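Local coordinates for protein NalD (Pseudomonas aeruginosa PAO1, PDB 5DAJ) that represses the MexAB-OprM multidrug efflux pump as a TetR-family transcriptional regulator and binds novobiocin, which induces expression of the pump, at residues H56-M61 against T110-R115. Residues are numbered along the deposited sequence; the frame is centred on the assembly and turned at random.
Sequences HLFNEM and TILMQR
The junction between the DNA-binding domain and the C-terminal regulatory domain of this TetR-family repressor is bridged here by Phe58, which reaches from helix 54-63 to Ile111 and Leu112 on helix 103-114. The axes of helices 56-61 and 110-114 make an angle of 127° and come no closer than 11.9 Å. The gap is spanned by side chains, and no hydrogen bond crosses it. Phe58 has CG anti to its own backbone nitrogen (chi1 -177°), which carries the ring out to the facing helix. The ring meets that helix with its rim. Phe58 CE1 lies 3.7 Å from Ile111 CG2, and this methyl sits at the edge of the ring, in its plane. Next to it, Phe58 CZ is 4.0 Å from Leu112 CD1, which is also near the ring plane, and the two side chains cross at roughly a right angle. Ile111 uses its other branch for Met61, a selenomethionine. The Met61 chain is extended as far as SE, which lies 4.1 Å from Ile111 CD1, and bends at the terminal methyl. Ile111 thus divides its branches between two residues one helical turn apart. The contact is small, burying about 150 Å² in total, but it lies within a larger apolar layer. Helix 6-26 extends that layer through Ala19 beside Met61 and Phe23 beside Ile111, while Ala125 of helix 123-145 touches Phe58. Such apolar packing, with the helix that follows the helix-turn-helix motif set against the regulatory domain, is characteristic of the interdomain junction of the TetR fold.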
loop_
_atom_site.group_PDB
_atom_site.type_symbol
_atom_site.label_atom_id
_atom_site.label_comp_id
_atom_site.label_asym_id
_atom_site.label_seq_id
_atom_site.Cartn_x
_atom_site.Cartn_y
_atom_site.Cartn_z
ATOM N N HIS A 56 0.022 19.468 -8.837
ATOM C CA HIS A 56 -0.587 20.402 -7.894
ATOM C C HIS A 56 -2.090 20.193 -7.810
ATOM O O HIS A 56 -2.659 20.288 -6.729
ATOM C CB HIS A 56 -0.308 21.843 -8.285
ATOM C CG HIS A 56 -0.722 22.840 -7.248
ATOM N ND1 HIS A 56 -1.693 23.790 -7.480
ATOM C CD2 HIS A 56 -0.315 23.024 -5.969
ATOM C CE1 HIS A 56 -1.854 24.529 -6.396
ATOM N NE2 HIS A 56 -1.033 24.082 -5.465
ATOM N N LEU A 57 -2.710 19.926 -8.960
ATOM C CA LEU A 57 -4.140 19.610 -9.033
ATOM C C LEU A 57 -4.440 18.390 -8.169
ATOM O O LEU A 57 -5.304 18.420 -7.294
ATOM C CB LEU A 57 -4.564 19.339 -10.478
ATOM C CG LEU A 57 -6.071 19.293 -10.742
ATOM C CD1 LEU A 57 -6.373 19.669 -12.183
ATOM C CD2 LEU A 57 -6.680 17.930 -10.439
ATOM N N PHE A 58 -3.681 17.330 -8.415
ATOM C CA PHE A 58 -3.790 16.071 -7.669
ATOM C C PHE A 58 -3.648 16.289 -6.162
ATOM O O PHE A 58 -4.364 15.693 -5.371
ATOM C CB PHE A 58 -2.722 15.097 -8.163
ATOM C CG PHE A 58 -2.783 13.743 -7.523
ATOM C CD1 PHE A 58 -3.776 12.861 -7.856
ATOM C CD2 PHE A 58 -1.839 13.358 -6.603
ATOM C CE1 PHE A 58 -3.824 11.603 -7.282
ATOM C CE2 PHE A 58 -1.883 12.104 -6.019
ATOM C CZ PHE A 58 -2.884 11.222 -6.365
ATOM N N ASN A 59 -2.721 17.157 -5.789
ATOM C CA ASN A 59 -2.460 17.481 -4.390
ATOM C C ASN A 59 -3.610 18.243 -3.718
ATOM O O ASN A 59 -3.959 17.967 -2.562
ATOM C CB ASN A 59 -1.171 18.295 -4.275
ATOM C CG ASN A 59 -0.339 17.897 -3.080
ATOM O OD1 ASN A 59 0.023 18.726 -2.273
ATOM N ND2 ASN A 59 -0.040 16.612 -2.953
ATOM N N GLU A 60 -4.163 19.215 -4.440
ATOM C CA GLU A 60 -5.340 19.961 -3.989
ATOM C C GLU A 60 -6.526 19.028 -3.801
ATOM O O GLU A 60 -7.327 19.211 -2.884
ATOM C CB GLU A 60 -5.707 21.060 -4.994
ATOM C CG GLU A 60 -4.737 22.228 -5.024
ATOM C CD GLU A 60 -4.700 23.002 -3.716
ATOM O OE1 GLU A 60 -5.759 23.513 -3.284
ATOM O OE2 GLU A 60 -3.603 23.071 -3.110
HETATM N N MSE A 61 -6.615 18.020 -4.661
HETATM C CA MSE A 61 -7.673 17.017 -4.575
HETATM C C MSE A 61 -7.539 16.231 -3.292
HETATM O O MSE A 61 -8.488 16.103 -2.524
HETATM C CB MSE A 61 -7.638 16.086 -5.789
HETATM C CG MSE A 61 -8.814 15.114 -5.818
HETATM SE SE MSE A 61 -8.561 13.816 -7.274
HETATM C CE MSE A 61 -9.244 15.079 -8.590
ATOM N N THR A 110 -8.766 5.593 -3.504
ATOM C CA THR A 110 -8.631 4.549 -4.539
ATOM C C THR A 110 -7.788 5.107 -5.683
ATOM O O THR A 110 -6.964 4.392 -6.249
ATOM C CB THR A 110 -10.033 4.071 -5.114
ATOM O OG1 THR A 110 -10.908 3.631 -4.076
ATOM C CG2 THR A 110 -9.980 2.930 -6.117
ATOM N N ILE A 111 -7.963 6.386 -6.002
ATOM C CA ILE A 111 -7.101 7.019 -7.013
ATOM C C ILE A 111 -5.636 6.998 -6.561
ATOM O O ILE A 111 -4.751 6.559 -7.302
ATOM C CB ILE A 111 -7.503 8.476 -7.315
ATOM C CG1 ILE A 111 -8.840 8.522 -8.042
ATOM C CG2 ILE A 111 -6.441 9.145 -8.168
ATOM C CD1 ILE A 111 -9.483 9.888 -8.033
ATOM N N LEU A 112 -5.413 7.478 -5.341
ATOM C CA LEU A 112 -4.072 7.578 -4.755
ATOM C C LEU A 112 -3.295 6.261 -4.756
ATOM O O LEU A 112 -2.121 6.212 -5.120
ATOM C CB LEU A 112 -4.152 8.094 -3.320
ATOM C CG LEU A 112 -2.842 8.060 -2.531
ATOM C CD1 LEU A 112 -1.798 8.912 -3.222
ATOM C CD2 LEU A 112 -3.050 8.528 -1.097
HETATM N N MSE A 113 -3.960 5.195 -4.360
HETATM C CA MSE A 113 -3.282 3.914 -4.149
HETATM C C MSE A 113 -3.420 2.932 -5.266
HETATM O O MSE A 113 -2.717 1.927 -5.300
HETATM C CB MSE A 113 -3.860 3.300 -2.898
HETATM C CG MSE A 113 -3.660 4.289 -1.757
HETATM SE SE MSE A 113 -4.040 3.408 -0.064
HETATM C CE MSE A 113 -3.589 4.939 1.101
ATOM N N GLN A 114 -4.269 3.249 -6.226
ATOM C CA GLN A 114 -4.641 2.307 -7.279
ATOM C C GLN A 114 -4.625 2.826 -8.715
ATOM O O GLN A 114 -4.398 2.045 -9.657
ATOM C CB GLN A 114 -6.036 1.806 -6.982
ATOM C CG GLN A 114 -6.287 0.387 -7.412
ATOM C CD GLN A 114 -6.168 -0.547 -6.254
ATOM O OE1 GLN A 114 -6.773 -0.318 -5.192
ATOM N NE2 GLN A 114 -5.365 -1.597 -6.428
ATOM N N ARG A 115 -4.853 4.123 -8.886
ATOM C CA ARG A 115 -4.998 4.698 -10.209
ATOM C C ARG A 115 -3.945 5.760 -10.530
ATOM O O ARG A 115 -4.186 6.604 -11.386
ATOM C CB ARG A 115 -6.386 5.315 -10.360
ATOM C CG ARG A 115 -7.548 4.381 -10.090
ATOM C CD ARG A 115 -7.776 3.395 -11.223
ATOM N NE ARG A 115 -8.167 2.089 -10.705
ATOM C CZ ARG A 115 -9.373 1.773 -10.234
ATOM N NH1 ARG A 115 -10.362 2.661 -10.204
ATOM N NH2 ARG A 115 -9.592 0.543 -9.782
#